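Long-range contact in putative hydrolase (Chromobacterium violaceum, PDB 3MCW), which probably acts as a hydrolase of the isochorismatase family, although its substrate is not established: residues N96-R109 with N125-F139. Numbering follows the deposited sequence. Where two conformers were deposited one is given.
Sequences NSAFIGTGLEALLR and NSVEATVRMAGNLGF. With EDO (1,2-ethanediol), chain I.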
loop_
_atom_site.group_PDB
_atom_site.type_symbol
_atom_site.label_atom_id
_atom_site.label_comp_id
_atom_site.label_asym_id
_atom_site.label_seq_id
_atom_site.Cartn_x
_atom_site.Cartn_y
_atom_site.Cartn_z
ATOM N N ASN A 96 -1.943 6.661 7.274
ATOM C CA ASN A 96 -1.666 5.241 7.428
ATOM C C ASN A 96 -0.195 4.896 7.386
ATOM O O ASN A 96 0.297 4.112 8.187
ATOM C CB ASN A 96 -2.441 4.445 6.390
ATOM C CG ASN A 96 -3.904 4.770 6.453
ATOM O OD1 ASN A 96 -4.426 5.546 5.666
ATOM N ND2 ASN A 96 -4.564 4.246 7.471
ATOM N N SER A 97 0.524 5.421 6.398
ATOM C CA SER A 97 1.942 5.136 6.289
ATOM C C SER A 97 2.760 5.880 7.330
ATOM O O SER A 97 2.687 7.083 7.428
ATOM C CB SER A 97 2.457 5.512 4.902
ATOM O OG SER A 97 3.881 5.325 4.933
ATOM N N ALA A 98 3.634 5.138 8.008
ATOM C CA ALA A 98 4.537 5.719 9.029
ATOM C C ALA A 98 5.573 6.677 8.435
ATOM O O ALA A 98 6.228 7.367 9.200
ATOM C CB ALA A 98 5.238 4.613 9.799
ATOM N N PHE A 99 5.725 6.700 7.099
ATOM C CA PHE A 99 6.673 7.602 6.474
ATOM C C PHE A 99 6.121 9.010 6.207
ATOM O O PHE A 99 6.881 9.980 6.104
ATOM C CB PHE A 99 7.177 7.023 5.151
ATOM C CG PHE A 99 8.002 5.786 5.329
ATOM C CD1 PHE A 99 9.372 5.858 5.607
ATOM C CD2 PHE A 99 7.432 4.532 5.254
ATOM C CE1 PHE A 99 10.141 4.748 5.793
ATOM C CE2 PHE A 99 8.190 3.414 5.445
ATOM C CZ PHE A 99 9.558 3.509 5.713
ATOM N N ILE A 100 4.831 9.135 6.062
ATOM C CA ILE A 100 4.247 10.358 5.529
ATOM C C ILE A 100 4.025 11.355 6.636
ATOM O O ILE A 100 3.345 11.099 7.622
ATOM C CB ILE A 100 3.003 10.079 4.687
ATOM C CG1 ILE A 100 3.460 9.364 3.385
ATOM C CG2 ILE A 100 2.285 11.409 4.369
ATOM C CD1 ILE A 100 2.369 8.901 2.464
ATOM N N GLY A 101 4.683 12.491 6.491
ATOM C CA GLY A 101 4.568 13.583 7.431
ATOM C C GLY A 101 5.402 13.384 8.682
ATOM O O GLY A 101 5.222 14.129 9.649
ATOM N N THR A 102 6.275 12.404 8.617
ATOM C CA THR A 102 7.191 12.191 9.662
ATOM C C THR A 102 8.580 12.251 9.112
ATOM O O THR A 102 8.822 12.286 7.907
ATOM C CB THR A 102 7.002 10.838 10.318
ATOM O OG1 THR A 102 7.592 9.856 9.477
ATOM C CG2 THR A 102 5.503 10.524 10.545
ATOM N N GLY A 103 9.512 12.239 10.041
ATOM C CA GLY A 103 10.910 12.182 9.693
ATOM C C GLY A 103 11.436 10.767 9.603
ATOM O O GLY A 103 12.641 10.558 9.791
ATOM N N LEU A 104 10.577 9.774 9.332
ATOM C CA LEU A 104 11.071 8.407 9.500
ATOM C C LEU A 104 12.149 8.041 8.508
ATOM O O LEU A 104 13.196 7.499 8.880
ATOM C CB LEU A 104 9.905 7.407 9.442
ATOM C CG LEU A 104 10.290 5.923 9.560
ATOM C CD1 LEU A 104 10.995 5.585 10.866
ATOM C CD2 LEU A 104 9.057 5.048 9.369
ATOM N N GLU A 105 11.893 8.275 7.225
ATOM C CA GLU A 105 12.859 7.870 6.218
ATOM C C GLU A 105 14.232 8.528 6.436
ATOM O O GLU A 105 15.272 7.856 6.404
ATOM C CB GLU A 105 12.374 8.163 4.793
ATOM C CG GLU A 105 13.350 7.677 3.747
ATOM C CD GLU A 105 12.971 8.006 2.312
ATOM O OE1 GLU A 105 11.944 8.669 2.081
ATOM O OE2 GLU A 105 13.724 7.578 1.419
ATOM N N ALA A 106 14.219 9.843 6.677
ATOM C CA ALA A 106 15.490 10.536 6.871
ATOM C C ALA A 106 16.232 10.028 8.109
ATOM O O ALA A 106 17.456 9.929 8.112
ATOM C CB ALA A 106 15.263 12.045 6.928
ATOM N N LEU A 107 15.504 9.738 9.182
ATOM C CA LEU A 107 16.119 9.214 10.395
ATOM C C LEU A 107 16.774 7.862 10.127
ATOM O O LEU A 107 17.905 7.591 10.549
ATOM C CB LEU A 107 15.047 9.111 11.505
ATOM C CG LEU A 107 15.554 8.501 12.797
ATOM C CD1 LEU A 107 16.565 9.414 13.468
ATOM C CD2 LEU A 107 14.381 8.149 13.723
ATOM N N LEU A 108 16.053 6.969 9.441
ATOM C CA LEU A 108 16.603 5.663 9.124
ATOM C C LEU A 108 17.880 5.777 8.289
ATOM O O LEU A 108 18.892 5.146 8.588
ATOM C CB LEU A 108 15.550 4.810 8.399
ATOM C CG LEU A 108 14.277 4.455 9.184
ATOM C CD1 LEU A 108 13.282 3.734 8.282
ATOM C CD2 LEU A 108 14.606 3.580 10.390
ATOM N N ARG A 109 17.814 6.595 7.246
ATOM C CA ARG A 109 18.962 6.700 6.347
ATOM C C ARG A 109 20.169 7.362 7.033
ATOM O O ARG A 109 21.294 6.949 6.816
ATOM C CB ARG A 109 18.608 7.451 5.077
ATOM C CG ARG A 109 17.546 6.739 4.217
ATOM C CD ARG A 109 17.449 7.373 2.857
ATOM N NE ARG A 109 16.391 6.808 2.030
ATOM C CZ ARG A 109 16.444 5.636 1.451
ATOM N NH1 ARG A 109 17.522 4.871 1.527
ATOM N NH2 ARG A 109 15.371 5.231 0.785
ATOM N N ASN A 125 -4.075 -2.421 6.775
ATOM C CA ASN A 125 -4.243 -0.985 6.727
ATOM C C ASN A 125 -2.890 -0.307 6.990
ATOM O O ASN A 125 -2.077 -0.232 6.063
ATOM C CB ASN A 125 -5.427 -0.517 7.566
ATOM C CG ASN A 125 -5.810 0.907 7.227
ATOM O OD1 ASN A 125 -5.414 1.440 6.185
ATOM N ND2 ASN A 125 -6.616 1.500 8.047
ATOM N N SER A 126 -2.609 0.156 8.205
ATOM C CA SER A 126 -1.373 0.888 8.429
ATOM C C SER A 126 -0.114 0.059 8.280
ATOM O O SER A 126 0.922 0.586 7.856
ATOM C CB SER A 126 -1.410 1.594 9.777
ATOM O OG SER A 126 -2.331 2.677 9.759
ATOM N N VAL A 127 -0.151 -1.223 8.657
ATOM C CA VAL A 127 1.035 -2.061 8.457
ATOM C C VAL A 127 1.324 -2.194 6.946
ATOM O O VAL A 127 2.416 -1.898 6.499
ATOM C CB VAL A 127 0.904 -3.438 9.108
ATOM C CG1 VAL A 127 2.047 -4.315 8.747
ATOM C CG2 VAL A 127 0.801 -3.298 10.653
ATOM N N GLU A 128 0.325 -2.583 6.164
ATOM C CA GLU A 128 0.505 -2.726 4.730
ATOM C C GLU A 128 0.925 -1.395 4.084
ATOM O O GLU A 128 1.816 -1.420 3.223
ATOM C CB GLU A 128 -0.757 -3.275 4.098
ATOM C CG GLU A 128 -0.656 -3.424 2.595
ATOM C CD GLU A 128 -1.628 -4.405 1.982
ATOM O OE1 GLU A 128 -2.441 -5.018 2.697
ATOM O OE2 GLU A 128 -1.525 -4.500 0.749
ATOM N N ALA A 129 0.315 -0.291 4.458
ATOM C CA ALA A 129 0.691 0.997 3.845
ATOM C C ALA A 129 2.158 1.306 4.103
ATOM O O ALA A 129 2.909 1.749 3.224
ATOM C CB ALA A 129 -0.179 2.125 4.399
ATOM N N THR A 130 2.597 1.050 5.342
ATOM C CA THR A 130 3.966 1.308 5.736
ATOM C C THR A 130 4.940 0.385 5.031
ATOM O O THR A 130 5.996 0.821 4.567
ATOM C CB THR A 130 4.089 1.229 7.266
ATOM O OG1 THR A 130 3.261 2.209 7.892
ATOM C CG2 THR A 130 5.503 1.461 7.718
ATOM N N VAL A 131 4.618 -0.906 4.974
ATOM C CA VAL A 131 5.505 -1.874 4.353
ATOM C C VAL A 131 5.622 -1.663 2.849
ATOM O O VAL A 131 6.703 -1.771 2.290
ATOM C CB VAL A 131 5.095 -3.329 4.698
ATOM C CG1 VAL A 131 5.913 -4.324 3.925
ATOM C CG2 VAL A 131 5.227 -3.565 6.192
ATOM N N ARG A 132 4.508 -1.376 2.171
ATOM C CA ARG A 132 4.587 -1.142 0.724
ATOM C C ARG A 132 5.529 0.027 0.459
ATOM O O ARG A 132 6.369 -0.059 -0.448
ATOM C CB ARG A 132 3.228 -0.907 0.091
ATOM C CG ARG A 132 2.366 -2.141 -0.043
ATOM C CD ARG A 132 1.099 -1.857 -0.835
ATOM N NE ARG A 132 0.179 -2.981 -0.962
ATOM C CZ ARG A 132 -0.301 -3.446 -2.117
ATOM N NH1 ARG A 132 0.102 -3.014 -3.286
ATOM N NH2 ARG A 132 -1.296 -4.320 -2.072
HETATM N N MSE A 133 5.375 1.116 1.201
HETATM C CA MSE A 133 6.301 2.251 1.010
HETATM C C MSE A 133 7.716 1.899 1.378
HETATM O O MSE A 133 8.646 2.244 0.644
HETATM C CB MSE A 133 5.868 3.502 1.770
HETATM C CG MSE A 133 4.777 4.198 1.116
HETATM SE SE MSE A 133 4.446 5.994 1.820
HETATM C CE MSE A 133 6.187 6.816 1.517
ATOM N N ALA A 134 7.916 1.219 2.506
ATOM C CA ALA A 134 9.278 0.848 2.896
ATOM C C ALA A 134 9.991 0.055 1.816
ATOM O O ALA A 134 11.151 0.329 1.493
ATOM C CB ALA A 134 9.265 0.072 4.212
ATOM N N GLY A 135 9.332 -0.968 1.294
ATOM C CA GLY A 135 9.964 -1.791 0.283
ATOM C C GLY A 135 10.276 -0.989 -0.979
ATOM O O GLY A 135 11.374 -1.060 -1.536
ATOM N N ASN A 136 9.328 -0.153 -1.408
ATOM C CA ASN A 136 9.566 0.638 -2.611
ATOM C C ASN A 136 10.627 1.719 -2.428
ATOM O O ASN A 136 11.287 2.097 -3.391
ATOM C CB ASN A 136 8.261 1.278 -3.123
ATOM C CG ASN A 136 7.259 0.326 -3.803
ATOM O OD1 ASN A 136 6.235 0.806 -4.277
ATOM N ND2 ASN A 136 7.531 -0.941 -3.899
ATOM N N LEU A 137 10.806 2.191 -1.194
ATOM C CA LEU A 137 11.875 3.143 -0.869
ATOM C C LEU A 137 13.249 2.466 -0.804
ATOM O O LEU A 137 14.260 3.152 -0.690
ATOM C CB LEU A 137 11.577 3.863 0.453
ATOM C CG LEU A 137 10.443 4.900 0.399
ATOM C CD1 LEU A 137 10.085 5.354 1.811
ATOM C CD2 LEU A 137 10.791 6.103 -0.488
ATOM N N GLY A 138 13.309 1.148 -0.840
ATOM C CA GLY A 138 14.557 0.397 -0.846
ATOM C C GLY A 138 15.011 -0.173 0.478
ATOM O O GLY A 138 16.136 -0.595 0.610
ATOM N N PHE A 139 14.144 -0.154 1.483
ATOM C CA PHE A 139 14.448 -0.817 2.761
ATOM C C PHE A 139 14.229 -2.305 2.608
ATOM O O PHE A 139 13.374 -2.773 1.855
ATOM C CB PHE A 139 13.548 -0.260 3.861
ATOM C CG PHE A 139 13.854 1.157 4.168
ATOM C CD1 PHE A 139 14.843 1.470 5.068
ATOM C CD2 PHE A 139 13.149 2.193 3.585
ATOM C CE1 PHE A 139 15.169 2.770 5.330
ATOM C CE2 PHE A 139 13.469 3.525 3.838
ATOM C CZ PHE A 139 14.498 3.807 4.707
HETATM C C1 EDO I . -7.277 -0.373 13.043
HETATM O O1 EDO I . -7.628 0.905 13.581
HETATM C C2 EDO I . -7.938 -0.557 11.705
HETATM O O2 EDO I . -7.095 -0.125 10.660
HETATM O O HOH W 1 17.525 2.272 0.142
#
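Phe99 packs its ring against the flank of helix 123-136, from the loop that leads into helix 104-111. CD1 of Leu137 sits over one face, 4.0 Å from the ring centroid and 14° off the normal, a CH-pi contact; Leu104 CD2 backs the opposite face. The CE2 edge runs in plane toward the carbonyl of Thr130, CE2 to O 3.5 Å, and CE2 and CZ also pack against the methyl of Ala134. Phe139 lies near parallel to Phe99, planes 30° apart, but slid so far along that the rings barely overlap; its own CE1 corner meets Leu108 CD1 at 3.6 Å.

Met133, a selenomethionine, bends at its third torsion in the conformer given, which turns CE toward Phe99 CB while the selenium touches both Ser97 OG and Ile100 CD1. Beside it, Thr130 OG1 works both ways: it donates to Ser126 O one helical turn back and accepts the N-H of Ala98, N to OG1 3.0 Å and fairly straight at 160°. Ser97 OG, anti to its own nitrogen, accepts from Phe99 N in an ST turn that puts the hydroxyl at the edge of the Phe99 ring.

At the far end the Arg109 guanidinium grips Glu105 OE2 side-on through NE and NH2. NH2 also donates to Leu137 O at 2.8 Å, close to the guanidinium plane, and Phe139 lies over one face of the group. At the other end Asn96 pairs with Glu177 and Asn136 of the second subunit.

Joining the two helices that precede and follow strand 115-121 of the alpha/beta sheet, the contact thus has an aromatic and selenomethionine interior. Its polar links are few: a threonine hydroxyl accepts a loop N-H, and an arginine, held in position by its glutamate, bonds to the carbonyl of Leu137, just before the Schellman glycine Gly138.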